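Local coordinates for protein serine protease pet (PDB 4OM9) that is an autotransporter enterotoxin of enteroaggregative Escherichia coli, a secreted serine protease probably of chymotrypsin-like fold whose passenger domain carries a long beta-helix, at residues I612-K617 and G653-T658; L514-H519 and D584-E589. All coordinates share one frame; numbering follows the deposited sequence.

Interaction 1: I612-K617 and G653-T658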
loop_
_atom_site.group_PDB
_atom_site.type_symbol
_atom_site.label_atom_id
_atom_site.label_comp_id
_atom_site.label_asym_id
_atom_site.label_seq_id
_atom_site.Cartn_x
_atom_site.Cartn_y
_atom_site.Cartn_z
ATOM N N ILE A 612 -19.139 -5.844 6.286
ATOM C CA ILE A 612 -17.829 -5.214 6.392
ATOM C C ILE A 612 -16.851 -6.093 7.168
ATOM O O ILE A 612 -17.004 -6.305 8.384
ATOM C CB ILE A 612 -17.916 -3.852 7.087
ATOM C CG1 ILE A 612 -18.996 -2.987 6.434
ATOM C CG2 ILE A 612 -16.545 -3.165 7.098
ATOM C CD1 ILE A 612 -19.042 -1.556 6.968
ATOM N N ASN A 613 -15.860 -6.628 6.466
ATOM C CA ASN A 613 -14.830 -7.408 7.139
ATOM C C ASN A 613 -13.533 -6.615 7.207
ATOM O O ASN A 613 -12.808 -6.485 6.219
ATOM C CB ASN A 613 -14.620 -8.749 6.439
ATOM C CG ASN A 613 -15.891 -9.593 6.397
ATOM O OD1 ASN A 613 -16.651 -9.650 7.373
ATOM N ND2 ASN A 613 -16.134 -10.248 5.262
ATOM N N ILE A 614 -13.284 -6.034 8.373
ATOM C CA ILE A 614 -12.023 -5.353 8.646
ATOM C C ILE A 614 -10.999 -6.330 9.174
ATOM O O ILE A 614 -11.232 -6.988 10.196
ATOM C CB ILE A 614 -12.215 -4.243 9.653
ATOM C CG1 ILE A 614 -13.433 -3.406 9.243
ATOM C CG2 ILE A 614 -10.960 -3.422 9.759
ATOM C CD1 ILE A 614 -13.434 -1.988 9.775
ATOM N N GLY A 615 -9.868 -6.426 8.482
ATOM C CA GLY A 615 -8.858 -7.421 8.791
ATOM C C GLY A 615 -9.264 -8.790 8.277
ATOM O O GLY A 615 -9.083 -9.794 8.958
ATOM N N ASP A 616 -9.842 -8.817 7.085
ATOM C CA ASP A 616 -10.217 -10.053 6.399
ATOM C C ASP A 616 -8.980 -10.870 6.041
ATOM O O ASP A 616 -7.957 -10.311 5.637
ATOM C CB ASP A 616 -11.023 -9.734 5.119
ATOM C CG ASP A 616 -11.631 -10.977 4.480
ATOM O OD1 ASP A 616 -11.176 -12.098 4.771
ATOM O OD2 ASP A 616 -12.585 -10.845 3.694
ATOM N N LYS A 617 -9.110 -12.191 6.137
ATOM C CA LYS A 617 -7.977 -13.097 5.988
ATOM C C LYS A 617 -7.677 -13.428 4.544
ATOM O O LYS A 617 -6.609 -13.955 4.230
ATOM C CB LYS A 617 -8.241 -14.396 6.740
ATOM C CG LYS A 617 -9.014 -15.414 5.920
ATOM C CD LYS A 617 -10.054 -16.154 6.749
ATOM C CE LYS A 617 -9.473 -16.688 8.048
ATOM N NZ LYS A 617 -10.562 -17.085 8.989
ATOM N N GLY A 653 -11.665 5.896 11.347
ATOM C CA GLY A 653 -12.799 6.724 10.970
ATOM C C GLY A 653 -14.063 6.333 11.708
ATOM O O GLY A 653 -14.014 5.973 12.878
ATOM N N GLY A 654 -15.202 6.402 11.032
ATOM C CA GLY A 654 -16.458 6.047 11.665
ATOM C C GLY A 654 -17.313 5.159 10.790
ATOM O O GLY A 654 -17.076 5.063 9.582
ATOM N N ILE A 655 -18.305 4.517 11.406
ATOM C CA ILE A 655 -19.205 3.602 10.711
ATOM C C ILE A 655 -20.701 3.849 11.018
ATOM O O ILE A 655 -21.172 3.710 12.166
ATOM C CB ILE A 655 -18.860 2.130 11.050
ATOM C CG1 ILE A 655 -17.359 1.850 10.827
ATOM C CG2 ILE A 655 -19.729 1.183 10.243
ATOM C CD1 ILE A 655 -16.975 0.368 10.769
ATOM N N MET A 656 -21.442 4.218 9.979
ATOM C CA MET A 656 -22.900 4.274 10.039
ATOM C C MET A 656 -23.475 3.139 9.210
ATOM O O MET A 656 -23.347 3.129 7.985
ATOM C CB MET A 656 -23.432 5.606 9.520
ATOM C CG MET A 656 -22.753 6.811 10.097
ATOM S SD MET A 656 -23.085 8.306 9.143
ATOM C CE MET A 656 -22.182 9.528 10.100
ATOM N N ALA A 657 -24.138 2.203 9.866
ATOM C CA ALA A 657 -24.588 0.999 9.190
ATOM C C ALA A 657 -26.041 0.647 9.523
ATOM O O ALA A 657 -26.541 0.950 10.594
ATOM C CB ALA A 657 -23.649 -0.180 9.544
ATOM N N THR A 658 -26.711 0.001 8.585
ATOM C CA THR A 658 -28.042 -0.526 8.813
ATOM C C THR A 658 -28.027 -1.985 8.364
ATOM O O THR A 658 -27.639 -2.278 7.230
ATOM C CB THR A 658 -29.120 0.280 8.043
ATOM O OG1 THR A 658 -29.186 1.615 8.563
ATOM C CG2 THR A 658 -30.489 -0.373 8.180
#
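I655 projects into the interior of the beta-helix from one wall and meets I612 and I614, which come from a strand on another wall. The contact across the segments is wholly apolar and rests on methyl groups. The CG2 methyl of I655 faces I612, 4.3 Å from CD1 of I612, while the CG1-CD1 arm turns to I614, where the two CD1 atoms of I655 and I614 stand 4.4 Å apart. One isoleucine thus uses both branches to serve two neighbours spaced two residues apart on a strand. Each of the three side chains has CG1 anti to its own carbonyl carbon (chi1 -52° in I655) and then runs on extended, which carries the CD1 methyl well clear of the backbone. Such reach is needed because the backbones are far apart: the nearest alpha carbons, those of I612 and A657, are 9.6 Å from each other. A657 also points inward, but its short CB stops 5.5 Å from CD1 of I612.

No hydrogen bond joins the segments. The backbone N of I655 is bonded instead to S676 OG, and the carboxylate of D616 uses OD1 to hold the backbone N of T618 where the chain leaves strand 611-614.

Around the contact, strand 611-614 runs parallel between 592-595 and 661-664, while 655-658 lies between 599-608 and 676-679. I605 and A607 of 599-608 touch I612, and I662 of 661-664 touches I655, all adding to the same filling of the beta-helix interior.

Interaction 2: L514-H519 and D584-E589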
loop_
_atom_site.group_PDB
_atom_site.type_symbol
_atom_site.label_atom_id
_atom_site.label_comp_id
_atom_site.label_asym_id
_atom_site.label_seq_id
_atom_site.Cartn_x
_atom_site.Cartn_y
_atom_site.Cartn_z
ATOM N N LEU A 514 -16.304 -4.872 -2.892
ATOM C CA LEU A 514 -15.062 -4.139 -2.928
ATOM C C LEU A 514 -14.079 -4.755 -1.928
ATOM O O LEU A 514 -14.456 -5.156 -0.816
ATOM C CB LEU A 514 -15.274 -2.664 -2.606
ATOM C CG LEU A 514 -14.017 -1.822 -2.867
ATOM C CD1 LEU A 514 -13.914 -1.505 -4.353
ATOM C CD2 LEU A 514 -14.020 -0.552 -2.052
ATOM N N VAL A 515 -12.824 -4.820 -2.352
ATOM C CA VAL A 515 -11.722 -5.312 -1.539
ATOM C C VAL A 515 -10.571 -4.331 -1.604
ATOM O O VAL A 515 -10.126 -3.950 -2.694
ATOM C CB VAL A 515 -11.229 -6.675 -2.009
ATOM C CG1 VAL A 515 -9.958 -7.049 -1.276
ATOM C CG2 VAL A 515 -12.315 -7.718 -1.783
ATOM N N MET A 516 -10.139 -3.881 -0.437
ATOM C CA MET A 516 -8.940 -3.080 -0.313
ATOM C C MET A 516 -7.879 -3.921 0.397
ATOM O O MET A 516 -8.139 -4.521 1.462
ATOM C CB MET A 516 -9.208 -1.786 0.462
ATOM C CG MET A 516 -10.266 -0.873 -0.121
ATOM S SD MET A 516 -10.657 0.418 1.079
ATOM C CE MET A 516 -11.925 1.335 0.218
ATOM N N GLN A 517 -6.690 -3.966 -0.194
ATOM C CA GLN A 517 -5.587 -4.755 0.340
ATOM C C GLN A 517 -4.260 -4.204 -0.122
ATOM O O GLN A 517 -4.208 -3.429 -1.087
ATOM C CB GLN A 517 -5.699 -6.221 -0.096
ATOM C CG GLN A 517 -5.511 -6.412 -1.604
ATOM C CD GLN A 517 -5.162 -7.848 -1.992
ATOM O OE1 GLN A 517 -5.948 -8.778 -1.779
ATOM N NE2 GLN A 517 -3.979 -8.024 -2.596
ATOM N N GLY A 518 -3.185 -4.635 0.540
ATOM C CA GLY A 518 -1.844 -4.319 0.087
ATOM C C GLY A 518 -1.463 -5.087 -1.174
ATOM O O GLY A 518 -2.234 -5.894 -1.701
ATOM N N HIS A 519 -0.253 -4.852 -1.660
ATOM C CA HIS A 519 0.195 -5.524 -2.872
ATOM C C HIS A 519 1.394 -6.418 -2.580
ATOM O O HIS A 519 2.392 -5.983 -1.979
ATOM C CB HIS A 519 0.529 -4.498 -3.978
ATOM C CG HIS A 519 1.225 -5.091 -5.168
ATOM N ND1 HIS A 519 0.579 -5.899 -6.088
ATOM C CD2 HIS A 519 2.509 -4.992 -5.594
ATOM C CE1 HIS A 519 1.442 -6.279 -7.013
ATOM N NE2 HIS A 519 2.619 -5.738 -6.739
ATOM N N ASP A 584 -13.376 10.738 1.892
ATOM C CA ASP A 584 -14.291 11.390 2.810
ATOM C C ASP A 584 -15.364 10.404 3.220
ATOM O O ASP A 584 -15.651 10.244 4.406
ATOM C CB ASP A 584 -14.906 12.639 2.190
ATOM C CG ASP A 584 -13.884 13.717 1.975
ATOM O OD1 ASP A 584 -12.959 13.792 2.814
ATOM O OD2 ASP A 584 -13.983 14.464 0.971
ATOM N N ASN A 585 -15.916 9.712 2.233
ATOM C CA ASN A 585 -16.983 8.767 2.489
ATOM C C ASN A 585 -16.972 7.557 1.565
ATOM O O ASN A 585 -16.785 7.674 0.362
ATOM C CB ASN A 585 -18.341 9.470 2.382
ATOM C CG ASN A 585 -18.514 10.558 3.423
ATOM O OD1 ASN A 585 -18.832 10.277 4.580
ATOM N ND2 ASN A 585 -18.298 11.806 3.023
ATOM N N LEU A 586 -17.162 6.389 2.152
ATOM C CA LEU A 586 -17.518 5.203 1.400
ATOM C C LEU A 586 -18.985 4.856 1.671
ATOM O O LEU A 586 -19.387 4.684 2.835
ATOM C CB LEU A 586 -16.626 4.019 1.786
ATOM C CG LEU A 586 -16.667 2.851 0.804
ATOM C CD1 LEU A 586 -15.341 2.112 0.807
ATOM C CD2 LEU A 586 -17.779 1.907 1.111
ATOM N N ASN A 587 -19.769 4.727 0.605
ATOM C CA ASN A 587 -21.108 4.166 0.719
ATOM C C ASN A 587 -21.191 2.757 0.112
ATOM O O ASN A 587 -20.759 2.542 -1.026
ATOM C CB ASN A 587 -22.127 5.091 0.054
ATOM C CG ASN A 587 -23.554 4.548 0.134
ATOM O OD1 ASN A 587 -24.160 4.491 1.214
ATOM N ND2 ASN A 587 -24.094 4.142 -1.014
ATOM N N ILE A 588 -21.739 1.805 0.869
ATOM C CA ILE A 588 -21.990 0.445 0.365
ATOM C C ILE A 588 -23.457 0.097 0.461
ATOM O O ILE A 588 -24.068 0.297 1.503
ATOM C CB ILE A 588 -21.273 -0.668 1.163
ATOM C CG1 ILE A 588 -20.564 -0.116 2.396
ATOM C CG2 ILE A 588 -20.428 -1.588 0.276
ATOM C CD1 ILE A 588 -19.757 -1.187 3.107
ATOM N N GLU A 589 -24.001 -0.485 -0.598
ATOM C CA GLU A 589 -25.352 -1.002 -0.552
ATOM C C GLU A 589 -25.369 -2.459 -1.007
ATOM O O GLU A 589 -24.794 -2.800 -2.033
ATOM C CB GLU A 589 -26.286 -0.129 -1.397
ATOM C CG GLU A 589 -26.227 1.325 -0.963
ATOM C CD GLU A 589 -27.312 2.204 -1.542
ATOM O OE1 GLU A 589 -27.958 1.834 -2.554
ATOM O OE2 GLU A 589 -27.508 3.289 -0.962
#
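One residue beyond M516 in the chain, the side-chain NE2 of Q517 is shared by two acceptors, the carbonyl O of G518 and OD1 of D499. NE2 of Q517 lies 2.9 Å from O of G518, almost in line with that C=O, but the N-H is bent to 140° and the acceptor is tilted some 25° from the amide plane. Because OE1 of Q517 also accepts the backbone N of Y620, both ends of this buried amide are engaged and its rotation is fixed. Glutamine, donor and acceptor in one group, suits such a place, which lies away from the apolar contact.

The contact between the segments converges on a single methyl, CD1 of L586. M516 approaches it tip to tip: its CE comes to 3.6 Å from CD1 of L586. The thioether has CG anti to the carbonyl carbon and is extended beyond it (chi3 -179°); this unbranched chain carries CE far enough from its own strand to meet L586. L514 runs across L586 at an oblique angle, with CD2 of L514 4.1 Å from CD1 of L586. The two partners of that methyl lie two residues apart on strand 514-516.

Around them, F581, F583, I507 and V601 touch M516, and I509, L496 and L498 touch L514. At the end of strand 585-589, E589 makes a salt bridge with K608.

With no hydrogen bond joining the two segments, the attraction here is dispersion and exclusion of water, which asks for matching shapes more than exact directions; directional bonds are made around the contact, by backbone ladders and polar side chains such as Q517 and E589.

Both contacts are buried and span the inside of the beta-helix, holding together walls whose strands are bonded to their neighbours in adjacent coils. They follow one plan: one inward residue on one strand meets two on another, two residues apart. The centres of interactions 1 and 2 lie about 10 Å apart. The filling is continuous, since CG1 of I612 in interaction 1 lies 3.9 Å from CD1 of I588 in segment 584-589 of interaction 2. Strand 599-608 runs beside both 585-589 and 655-658. They differ in filling: interaction 1 uses beta-branched isoleucines alone, interaction 2 leucines and a methionine, with a buried glutamine amide further along segment 514-519.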